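Local coordinates for protein xyloglucan-specific endo-beta-1,4-glucanase BoGH9A (Bacteroides ovatus, PDB 6DHT) that hydrolyses internal beta-1,4-glucosidic linkages in the backbone of xyloglucan, cutting the polysaccharide into xyloglucan oligosaccharides, at residues A[113-118]-A[549-554]; A[170-175]-A[497-502]; A[482-487]-A[513-518]. One frame throughout, in Å; residues are numbered along the deposited sequence. Where two conformers were deposited one is given.

Contact 1 of 3, residues A[113-118]-A[549-554]. With EDO (1,2-ethanediol), chain G.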
loop_
_atom_site.group_PDB
_atom_site.type_symbol
_atom_site.label_atom_id
_atom_site.label_comp_id
_atom_site.label_asym_id
_atom_site.label_seq_id
_atom_site.Cartn_x
_atom_site.Cartn_y
_atom_site.Cartn_z
ATOM N N LYS A 113 -8.006 -3.841 7.337
ATOM C CA LYS A 113 -8.064 -4.741 8.477
ATOM C C LYS A 113 -6.808 -5.616 8.563
ATOM O O LYS A 113 -6.475 -6.120 9.642
ATOM C CB LYS A 113 -9.332 -5.587 8.378
ATOM C CG LYS A 113 -9.652 -6.502 9.530
ATOM C CD LYS A 113 -9.797 -5.797 10.862
ATOM C CE LYS A 113 -10.322 -6.776 11.926
ATOM N NZ LYS A 113 -11.732 -7.209 11.716
ATOM N N SER A 114 -6.098 -5.799 7.448
ATOM C CA SER A 114 -4.851 -6.560 7.474
ATOM C C SER A 114 -3.864 -5.979 8.480
ATOM O O SER A 114 -3.093 -6.728 9.108
ATOM C CB SER A 114 -4.211 -6.584 6.084
ATOM O OG SER A 114 -3.610 -5.341 5.732
ATOM N N PHE A 115 -3.869 -4.656 8.639
ATOM C CA PHE A 115 -2.969 -3.989 9.561
ATOM C C PHE A 115 -3.259 -4.395 11.011
ATOM O O PHE A 115 -2.330 -4.568 11.819
ATOM C CB PHE A 115 -3.056 -2.473 9.395
ATOM C CG PHE A 115 -2.448 -1.987 8.108
ATOM C CD1 PHE A 115 -3.180 -1.969 6.930
ATOM C CD2 PHE A 115 -1.116 -1.563 8.080
ATOM C CE1 PHE A 115 -2.581 -1.560 5.734
ATOM C CE2 PHE A 115 -0.537 -1.146 6.896
ATOM C CZ PHE A 115 -1.270 -1.162 5.726
ATOM N N TYR A 116 -4.542 -4.556 11.336
ATOM C CA TYR A 116 -4.938 -5.047 12.647
ATOM C C TYR A 116 -4.300 -6.417 12.937
ATOM O O TYR A 116 -3.733 -6.635 14.002
ATOM C CB TYR A 116 -6.467 -5.073 12.789
ATOM C CG TYR A 116 -6.920 -5.929 13.955
ATOM C CD1 TYR A 116 -6.905 -5.443 15.257
ATOM C CD2 TYR A 116 -7.353 -7.227 13.746
ATOM C CE1 TYR A 116 -7.299 -6.244 16.317
ATOM C CE2 TYR A 116 -7.757 -8.025 14.801
ATOM C CZ TYR A 116 -7.734 -7.521 16.082
ATOM O OH TYR A 116 -8.126 -8.303 17.152
ATOM N N TYR A 117 -4.342 -7.325 11.957
ATOM C CA TYR A 117 -3.725 -8.625 12.132
ATOM C C TYR A 117 -2.199 -8.527 12.329
ATOM O O TYR A 117 -1.592 -9.385 12.980
ATOM C CB TYR A 117 -4.052 -9.534 10.956
ATOM C CG TYR A 117 -5.492 -9.977 10.927
ATOM C CD1 TYR A 117 -5.964 -10.928 11.833
ATOM C CD2 TYR A 117 -6.376 -9.483 9.977
ATOM C CE1 TYR A 117 -7.264 -11.363 11.791
ATOM C CE2 TYR A 117 -7.681 -9.897 9.950
ATOM C CZ TYR A 117 -8.116 -10.848 10.863
ATOM O OH TYR A 117 -9.434 -11.264 10.795
ATOM N N GLN A 118 -1.569 -7.496 11.778
ATOM C CA GLN A 118 -0.132 -7.300 11.938
ATOM C C GLN A 118 0.287 -6.676 13.286
ATOM O O GLN A 118 1.485 -6.450 13.540
ATOM C CB GLN A 118 0.424 -6.422 10.818
ATOM C CG GLN A 118 0.333 -6.990 9.404
ATOM C CD GLN A 118 1.263 -8.158 9.163
ATOM O OE1 GLN A 118 0.839 -9.314 9.186
ATOM N NE2 GLN A 118 2.524 -7.862 8.876
ATOM N N VAL A 549 4.152 -10.691 1.628
ATOM C CA VAL A 549 3.157 -9.657 1.954
ATOM C C VAL A 549 3.871 -8.585 2.758
ATOM O O VAL A 549 4.911 -8.818 3.356
ATOM C CB VAL A 549 1.964 -10.250 2.755
ATOM C CG1 VAL A 549 1.263 -11.332 1.939
ATOM C CG2 VAL A 549 2.427 -10.789 4.129
ATOM N N ALA A 550 3.347 -7.366 2.761
ATOM C CA ALA A 550 4.019 -6.254 3.427
ATOM C C ALA A 550 3.105 -5.069 3.666
ATOM O O ALA A 550 2.212 -4.802 2.850
ATOM C CB ALA A 550 5.196 -5.795 2.607
ATOM N N ILE A 551 3.346 -4.332 4.737
ATOM C CA ILE A 551 2.507 -3.168 5.034
ATOM C C ILE A 551 2.542 -2.113 3.930
ATOM O O ILE A 551 1.516 -1.436 3.706
ATOM C CB ILE A 551 2.813 -2.546 6.404
ATOM C CG1 ILE A 551 4.268 -2.084 6.504
ATOM C CG2 ILE A 551 2.400 -3.483 7.526
ATOM C CD1 ILE A 551 4.621 -1.288 7.759
ATOM N N ASN A 552 3.668 -1.927 3.253
ATOM C CA ASN A 552 3.729 -0.917 2.197
ATOM C C ASN A 552 2.985 -1.355 0.970
ATOM O O ASN A 552 2.507 -0.531 0.214
ATOM C CB ASN A 552 5.162 -0.505 1.868
ATOM C CG ASN A 552 6.065 -1.681 1.551
ATOM O OD1 ASN A 552 6.120 -2.685 2.287
ATOM N ND2 ASN A 552 6.788 -1.563 0.452
ATOM N N TRP A 553 2.883 -2.664 0.764
ATOM C CA TRP A 553 2.125 -3.207 -0.350
ATOM C C TRP A 553 0.634 -3.121 -0.032
ATOM O O TRP A 553 -0.160 -2.731 -0.885
ATOM C CB TRP A 553 2.572 -4.651 -0.646
ATOM C CG TRP A 553 3.997 -4.713 -1.097
ATOM C CD1 TRP A 553 4.790 -3.670 -1.401
ATOM C CD2 TRP A 553 4.797 -5.893 -1.295
ATOM N NE1 TRP A 553 6.021 -4.104 -1.773
ATOM C CE2 TRP A 553 6.062 -5.466 -1.704
ATOM C CE3 TRP A 553 4.558 -7.258 -1.157
ATOM C CZ2 TRP A 553 7.100 -6.352 -2.002
ATOM C CZ3 TRP A 553 5.589 -8.143 -1.448
ATOM C CH2 TRP A 553 6.841 -7.684 -1.859
ATOM N N ASN A 554 0.250 -3.413 1.202
ATOM C CA ASN A 554 -1.135 -3.223 1.595
ATOM C C ASN A 554 -1.539 -1.753 1.682
ATOM O O ASN A 554 -2.719 -1.431 1.487
ATOM C CB ASN A 554 -1.476 -3.973 2.865
ATOM C CG ASN A 554 -2.232 -5.222 2.559
ATOM O OD1 ASN A 554 -1.725 -6.095 1.847
ATOM N ND2 ASN A 554 -3.467 -5.302 3.006
HETATM C C1 EDO G . -13.981 -6.834 8.518
HETATM O O1 EDO G . -13.323 -7.933 9.174
HETATM C C2 EDO G . -13.009 -6.161 7.551
HETATM O O2 EDO G . -12.601 -7.068 6.506
#

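Contact 2 of 3, residues A[170-175]-A[497-502]. With MG (magnesium ion), chain X; EDO (1,2-ethanediol), chain F.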
loop_
_atom_site.group_PDB
_atom_site.type_symbol
_atom_site.label_atom_id
_atom_site.label_comp_id
_atom_site.label_asym_id
_atom_site.label_seq_id
_atom_site.Cartn_x
_atom_site.Cartn_y
_atom_site.Cartn_z
ATOM N N GLY A 170 6.267 -10.288 5.971
ATOM C CA GLY A 170 6.353 -11.694 6.293
ATOM C C GLY A 170 7.248 -11.978 7.481
ATOM O O GLY A 170 7.240 -13.124 7.979
ATOM N N ASP A 171 8.021 -10.985 7.914
ATOM C CA ASP A 171 8.883 -11.032 9.113
ATOM C C ASP A 171 8.265 -10.239 10.268
ATOM O O ASP A 171 7.233 -9.551 10.098
ATOM C CB ASP A 171 10.290 -10.503 8.808
ATOM C CG ASP A 171 10.318 -9.034 8.490
ATOM O OD1 ASP A 171 9.627 -8.654 7.503
ATOM O OD2 ASP A 171 11.060 -8.308 9.192
ATOM N N TYR A 172 8.915 -10.272 11.431
ATOM C CA TYR A 172 8.343 -9.747 12.668
ATOM C C TYR A 172 9.040 -8.485 13.193
ATOM O O TYR A 172 8.823 -8.084 14.321
ATOM C CB TYR A 172 8.398 -10.842 13.744
ATOM C CG TYR A 172 7.514 -12.054 13.541
ATOM C CD1 TYR A 172 6.168 -11.939 13.172
ATOM C CD2 TYR A 172 8.015 -13.342 13.756
ATOM C CE1 TYR A 172 5.367 -13.055 13.038
ATOM C CE2 TYR A 172 7.231 -14.445 13.619
ATOM C CZ TYR A 172 5.897 -14.335 13.242
ATOM O OH TYR A 172 5.058 -15.414 13.094
ATOM N N ASN A 173 9.846 -7.846 12.355
ATOM C CA ASN A 173 10.542 -6.630 12.727
ATOM C C ASN A 173 9.747 -5.371 12.380
ATOM O O ASN A 173 8.763 -5.474 11.647
ATOM C CB ASN A 173 11.918 -6.668 12.071
ATOM C CG ASN A 173 12.664 -7.940 12.436
ATOM O OD1 ASN A 173 13.026 -8.110 13.602
ATOM N ND2 ASN A 173 12.795 -8.859 11.492
ATOM N N LYS A 174 10.124 -4.231 12.931
ATOM C CA LYS A 174 9.342 -2.993 12.794
ATOM C C LYS A 174 10.276 -1.922 12.283
ATOM O O LYS A 174 11.310 -1.667 12.900
ATOM C CB LYS A 174 8.738 -2.592 14.134
ATOM C CG LYS A 174 7.945 -3.720 14.778
ATOM C CD LYS A 174 7.187 -3.327 16.014
ATOM C CE LYS A 174 8.099 -2.748 17.077
ATOM N NZ LYS A 174 7.426 -2.673 18.392
ATOM N N TYR A 175 9.939 -1.272 11.178
ATOM C CA TYR A 175 10.856 -0.386 10.472
ATOM C C TYR A 175 10.247 1.003 10.307
ATOM O O TYR A 175 9.123 1.134 9.800
ATOM C CB TYR A 175 11.139 -0.932 9.087
ATOM C CG TYR A 175 11.628 -2.380 9.017
ATOM C CD1 TYR A 175 10.738 -3.443 9.159
ATOM C CD2 TYR A 175 12.971 -2.700 8.756
ATOM C CE1 TYR A 175 11.147 -4.774 9.061
ATOM C CE2 TYR A 175 13.390 -4.026 8.667
ATOM C CZ TYR A 175 12.481 -5.059 8.816
ATOM O OH TYR A 175 12.898 -6.389 8.706
ATOM N N HIS A 497 3.916 -16.089 1.720
ATOM C CA HIS A 497 5.134 -16.011 2.475
ATOM C C HIS A 497 4.889 -15.021 3.589
ATOM O O HIS A 497 5.157 -13.819 3.457
ATOM C CB HIS A 497 6.278 -15.574 1.555
ATOM C CG HIS A 497 7.595 -15.389 2.247
ATOM N ND1 HIS A 497 7.959 -14.213 2.862
ATOM C CD2 HIS A 497 8.650 -16.229 2.404
ATOM C CE1 HIS A 497 9.160 -14.345 3.400
ATOM N NE2 HIS A 497 9.605 -15.562 3.124
ATOM N N HIS A 498 4.356 -15.539 4.689
ATOM C CA HIS A 498 3.850 -14.704 5.784
ATOM C C HIS A 498 3.980 -15.536 7.038
ATOM O O HIS A 498 3.249 -16.511 7.210
ATOM C CB HIS A 498 2.368 -14.397 5.513
ATOM C CG HIS A 498 1.748 -13.417 6.456
ATOM N ND1 HIS A 498 0.393 -13.419 6.740
ATOM C CD2 HIS A 498 2.265 -12.356 7.116
ATOM C CE1 HIS A 498 0.119 -12.412 7.552
ATOM N NE2 HIS A 498 1.236 -11.754 7.800
ATOM N N ARG A 499 4.897 -15.168 7.913
ATOM C CA ARG A 499 5.123 -16.003 9.089
ATOM C C ARG A 499 3.864 -16.139 9.946
ATOM O O ARG A 499 3.618 -17.205 10.505
ATOM C CB ARG A 499 6.294 -15.513 9.925
ATOM C CG ARG A 499 7.676 -15.836 9.328
ATOM C CD ARG A 499 8.777 -15.129 10.084
ATOM N NE ARG A 499 10.118 -15.466 9.589
ATOM C CZ ARG A 499 10.639 -14.999 8.468
ATOM N NH1 ARG A 499 9.922 -14.190 7.685
ATOM N NH2 ARG A 499 11.871 -15.329 8.114
ATOM N N LEU A 500 3.022 -15.103 10.025
ATOM C CA LEU A 500 1.790 -15.275 10.798
ATOM C C LEU A 500 0.860 -16.343 10.227
ATOM O O LEU A 500 0.390 -17.218 10.953
ATOM C CB LEU A 500 1.018 -13.961 10.903
ATOM C CG LEU A 500 1.567 -12.889 11.840
ATOM C CD1 LEU A 500 0.692 -11.622 11.748
ATOM C CD2 LEU A 500 1.651 -13.318 13.278
ATOM N N SER A 501 0.559 -16.279 8.939
ATOM C CA SER A 501 -0.331 -17.265 8.326
ATOM C C SER A 501 0.296 -18.665 8.310
ATOM O O SER A 501 -0.417 -19.682 8.342
ATOM C CB SER A 501 -0.713 -16.881 6.898
ATOM O OG SER A 501 -1.509 -15.694 6.889
ATOM N N ALA A 502 1.621 -18.719 8.210
ATOM C CA ALA A 502 2.299 -20.003 8.010
ATOM C C ALA A 502 2.453 -20.740 9.325
ATOM O O ALA A 502 2.554 -21.975 9.326
ATOM C CB ALA A 502 3.662 -19.798 7.335
HETATM MG MG MG X . -2.202 -20.742 8.412
HETATM C C1 EDO F . 13.081 -13.544 4.794
HETATM O O1 EDO F . 13.003 -14.732 5.608
HETATM C C2 EDO F . 12.342 -12.361 5.425
HETATM O O2 EDO F . 10.947 -12.669 5.481
HETATM O O HOH W 1 -3.330 -18.921 8.285
HETATM O O HOH W 2 -1.168 -22.464 8.889
HETATM O O HOH W 3 -2.161 -20.873 6.425
#

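Contact 3 of 3, residues A[482-487]-A[513-518]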
loop_
_atom_site.group_PDB
_atom_site.type_symbol
_atom_site.label_atom_id
_atom_site.label_comp_id
_atom_site.label_asym_id
_atom_site.label_seq_id
_atom_site.Cartn_x
_atom_site.Cartn_y
_atom_site.Cartn_z
ATOM N N PHE A 482 -4.917 -15.440 -11.014
ATOM C CA PHE A 482 -5.071 -15.177 -9.576
ATOM C C PHE A 482 -5.657 -13.801 -9.313
ATOM O O PHE A 482 -5.301 -12.836 -9.975
ATOM C CB PHE A 482 -3.735 -15.224 -8.862
ATOM C CG PHE A 482 -3.280 -16.612 -8.511
ATOM C CD1 PHE A 482 -2.616 -17.399 -9.439
ATOM C CD2 PHE A 482 -3.513 -17.122 -7.252
ATOM C CE1 PHE A 482 -2.185 -18.687 -9.097
ATOM C CE2 PHE A 482 -3.099 -18.389 -6.902
ATOM C CZ PHE A 482 -2.430 -19.192 -7.833
ATOM N N CYS A 483 -6.575 -13.758 -8.359
ATOM C CA CYS A 483 -6.848 -12.543 -7.616
ATOM C C CYS A 483 -5.776 -12.525 -6.552
ATOM O O CYS A 483 -5.747 -13.412 -5.702
ATOM C CB CYS A 483 -8.214 -12.625 -6.982
ATOM S SG CYS A 483 -8.536 -11.337 -5.768
ATOM N N TYR A 484 -4.876 -11.553 -6.623
ATOM C CA TYR A 484 -3.643 -11.570 -5.837
ATOM C C TYR A 484 -3.774 -11.042 -4.402
ATOM O O TYR A 484 -2.801 -10.638 -3.798
ATOM C CB TYR A 484 -2.540 -10.793 -6.570
ATOM C CG TYR A 484 -1.986 -11.421 -7.842
ATOM C CD1 TYR A 484 -1.101 -12.489 -7.767
ATOM C CD2 TYR A 484 -2.269 -10.892 -9.076
ATOM C CE1 TYR A 484 -0.538 -13.010 -8.901
ATOM C CE2 TYR A 484 -1.717 -11.413 -10.242
ATOM C CZ TYR A 484 -0.854 -12.482 -10.136
ATOM O OH TYR A 484 -0.280 -13.014 -11.288
ATOM N N VAL A 485 -4.979 -11.096 -3.856
ATOM C CA VAL A 485 -5.243 -10.632 -2.502
ATOM C C VAL A 485 -5.798 -11.810 -1.708
ATOM O O VAL A 485 -6.803 -12.415 -2.103
ATOM C CB VAL A 485 -6.285 -9.506 -2.485
ATOM C CG1 VAL A 485 -6.489 -9.026 -1.056
ATOM C CG2 VAL A 485 -5.823 -8.326 -3.334
ATOM N N THR A 486 -5.177 -12.125 -0.587
ATOM C CA THR A 486 -5.609 -13.271 0.212
ATOM C C THR A 486 -7.048 -13.124 0.680
ATOM O O THR A 486 -7.494 -12.034 1.051
ATOM C CB THR A 486 -4.701 -13.519 1.439
ATOM O OG1 THR A 486 -4.718 -12.382 2.297
ATOM C CG2 THR A 486 -3.262 -13.773 1.036
ATOM N N GLY A 487 -7.792 -14.222 0.650
ATOM C CA GLY A 487 -9.131 -14.235 1.205
ATOM C C GLY A 487 -10.225 -13.673 0.323
ATOM O O GLY A 487 -11.386 -13.665 0.733
ATOM N N PHE A 513 -4.378 -9.431 2.323
ATOM C CA PHE A 513 -3.018 -9.090 1.929
ATOM C C PHE A 513 -2.769 -9.212 0.444
ATOM O O PHE A 513 -3.038 -10.245 -0.139
ATOM C CB PHE A 513 -2.019 -9.997 2.652
ATOM C CG PHE A 513 -1.930 -9.743 4.132
ATOM C CD1 PHE A 513 -2.803 -10.339 5.010
ATOM C CD2 PHE A 513 -0.958 -8.907 4.646
ATOM C CE1 PHE A 513 -2.711 -10.066 6.406
ATOM C CE2 PHE A 513 -0.847 -8.643 6.025
ATOM C CZ PHE A 513 -1.718 -9.243 6.897
ATOM N N LEU A 514 -2.214 -8.158 -0.155
ATOM C CA LEU A 514 -1.750 -8.163 -1.529
ATOM C C LEU A 514 -0.376 -8.817 -1.586
ATOM O O LEU A 514 0.577 -8.331 -0.958
ATOM C CB LEU A 514 -1.627 -6.727 -2.046
ATOM C CG LEU A 514 -1.126 -6.591 -3.491
ATOM C CD1 LEU A 514 -1.968 -7.347 -4.487
ATOM C CD2 LEU A 514 -1.116 -5.112 -3.845
ATOM N N VAL A 515 -0.258 -9.902 -2.324
ATOM C CA VAL A 515 1.062 -10.510 -2.451
ATOM C C VAL A 515 1.899 -9.759 -3.489
ATOM O O VAL A 515 1.371 -9.049 -4.338
ATOM C CB VAL A 515 0.984 -12.042 -2.783
ATOM C CG1 VAL A 515 0.223 -12.767 -1.695
ATOM C CG2 VAL A 515 0.340 -12.285 -4.136
ATOM N N GLY A 516 3.218 -9.908 -3.436
ATOM C CA GLY A 516 4.104 -9.112 -4.273
ATOM C C GLY A 516 3.874 -9.268 -5.768
ATOM O O GLY A 516 3.917 -8.302 -6.525
ATOM N N GLY A 517 3.672 -10.507 -6.212
ATOM C CA GLY A 517 3.306 -10.814 -7.582
ATOM C C GLY A 517 4.450 -11.310 -8.424
ATOM O O GLY A 517 5.571 -11.477 -7.932
ATOM N N PRO A 518 4.159 -11.517 -9.708
ATOM C CA PRO A 518 5.138 -12.114 -10.631
ATOM C C PRO A 518 6.449 -11.366 -10.634
ATOM O O PRO A 518 6.459 -10.154 -10.740
ATOM C CB PRO A 518 4.463 -11.977 -12.001
ATOM C CG PRO A 518 3.025 -11.853 -11.732
ATOM C CD PRO A 518 2.884 -11.213 -10.368
#

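Contact 1 of 3, residues A[113-118]-A[549-554]
Phe-115 carries this contact, its ring reaching across to the first turn of the helix that starts at Ile-551. Ring atom CE2 of Phe-115 sits 3.7 Å from CB of Ile-551. The neighbouring CZ of Phe-115 lies 3.5 Å from the Ile-551 backbone O, and on the other flank CE1 of Phe-115 comes 3.9 Å from CB of Asn-554. The isoleucine and the ring cross at about a right angle. Of the two Ile-551 branches it is CG2, anti to the carbonyl carbon, that faces the phenylalanine, 3.8 Å from CE2 of Phe-115; CG1, placed between backbone N and carbonyl carbon (chi1 59°), takes CD1 away from the ring. Gln-118 adds a looser touch, its CG 4.5 Å from CG2 of Ile-551.

Beside the ring lie Ser-114 and Asn-554, both modelled in two conformers. Their approach, OG of Ser-114 to ND2 of Asn-554, has a poor angle and is not a hydrogen bond; instead the hydroxyl bonds to Ala-111 O and the amide nitrogen to Gly-512 O. The Phe-115 ring and the Asn-554 amide are turned 69° apart as they slide past each other.

The turn under the ring is held partly by the helix start: Ala-550 is the N-cap, and Ala-550 O accepts from Asn-554 N at 2.9 Å. A backbone bond from Ile-551 to Asp-168 and one from Asn-554 OD1 to Leu-514 N hold it too.

In the fold, the contact joins the chain's first helix, 105-117, to its last, 551-567, within the (alpha/alpha)6 barrel of family 9 glycosidases. Met-186 of helix 176-192 and Glu-217 of helix 213-226 also touch Phe-115, while Ile-551 packs on Asn-178 and Ser-179 of helix 176-192.

Contact 2 of 3, residues A[170-175]-A[497-502]
Arg-499 wraps round the carbonyl oxygen of Gly-170 and grips it twice. Its backbone N donates at 3.1 Å to Gly-170 O, and its NH1 returns to the same Gly-170 O at 2.9 Å (N-H...O 163°), the two donors arriving from opposite faces of the carbonyl plane. NH1 stands well above that plane, not on a lone pair. The arginine chain runs extended from CG to NE and turns at its end (chi4 75°), which brings the oxygen into the guanidinium plane; NE is held by Glu-246 O. Gly-170 CA is just 3.7 Å from His-497 O, and a CB would clash with that oxygen, so the close approach depends on glycine.

Tyr-172 crosses the arginine obliquely, ring and guanidinium planes 64° apart, with OH 3.4 Å from CB of Arg-499 and bonded to Val-249 O; Leu-500 CD2 meets the ring at its edge, 3.7 Å from Tyr-172 CE1.

Gly-170 and Asp-171 end the Asp-Ala-Gly-Asp motif of family 9 glycosidases, and His-497 to Arg-499 form the family's His-x-Arg motif; Asp-171 and His-497 are predicted active-site residues. Asp-171 OD2 takes Asn-173 ND2 on its anti lone pair at 2.9 Å and Tyr-175 OH on the syn side at 2.7 Å. His-497 bonds through ND1 to Glu-548, the predicted proton donor. An ethanediol, probably from the crystallisation liquor, accepts from NH1 and NH2 of Arg-499. N-cap His-498 hydrogen-bonds through ND1 with Ser-501 OG at 3.0 Å, and Ser-501 O binds a magnesium ion completed by Asp-504, Ile-506 and three waters.

Contact 3 of 3, residues A[482-487]-A[513-518]
OG1 of Thr-486 is gripped from two directions: it accepts from Phe-513 N at 3.0 Å (N-H...O 162°) and is hydrogen-bonded to Ile-510 O. The threonine puts OG1 between its own backbone N and carbonyl carbon (chi1 61°), which turns the oxygen toward Phe-513, where it also lies in the plane of the phenyl ring, at its edge. Replacing Thr-486 by a valine would probably leave Phe-513 N and Ile-510 O without the hydroxyl they share, although the backbone pairing beside it does not rely on that group.

Next to it the backbones pair. Thr-486 N donates to Phe-513 O at 2.9 Å, and Val-515 N to Tyr-484 O at 3.0 Å, the latter almost in line with the carbonyl (C=O...N 174°). These two bonds flank Val-485 and Leu-514, a single antiparallel bridge of the non-hydrogen-bonded kind, with their CA atoms 4.4 Å apart. Its side chains meet obliquely, CG2 of Val-485 4.1 Å from CD1 of Leu-514.

Farther along, the Tyr-484 side chain lies against Val-515 and Pro-518: CD1 of Tyr-484 rests 3.9 Å from Val-515 CG2, and CZ of Tyr-484 4.0 Å from Pro-518 CD, while its OH bonds to Thr-480. The side chain of Val-515 is about 6 Å from that of Asp-539, a predicted active-site residue.

Around the bridge, Leu-514 packs on Ala-441 and Met-445 of helix 439-458 and on Leu-557 of helix 551-567, and Val-485 on Leu-107 of helix 105-117.

From the N terminus, 113-118 is the first segment reached and 549-554 the last, so contact 1 closes the longest loop and encloses the other two. Contact 2 joins 170-175 to 497-502; contact 3 opens at 482-487, before contact 2 shuts, and shuts after it at 513-518, so contacts 2 and 3 cross. Direct touches tie the three together: Gln-118 OE1 of contact 1 lies 2.8 Å from His-498 NE2 of contact 2, Asn-554 OD1 lies 2.9 Å from Leu-514 N of contact 3, and His-498 CE1 lies 3.7 Å from Phe-513 CZ. Gln-118, just past helix 105-117, is thereby fastened to the His-498 loop beside His-497.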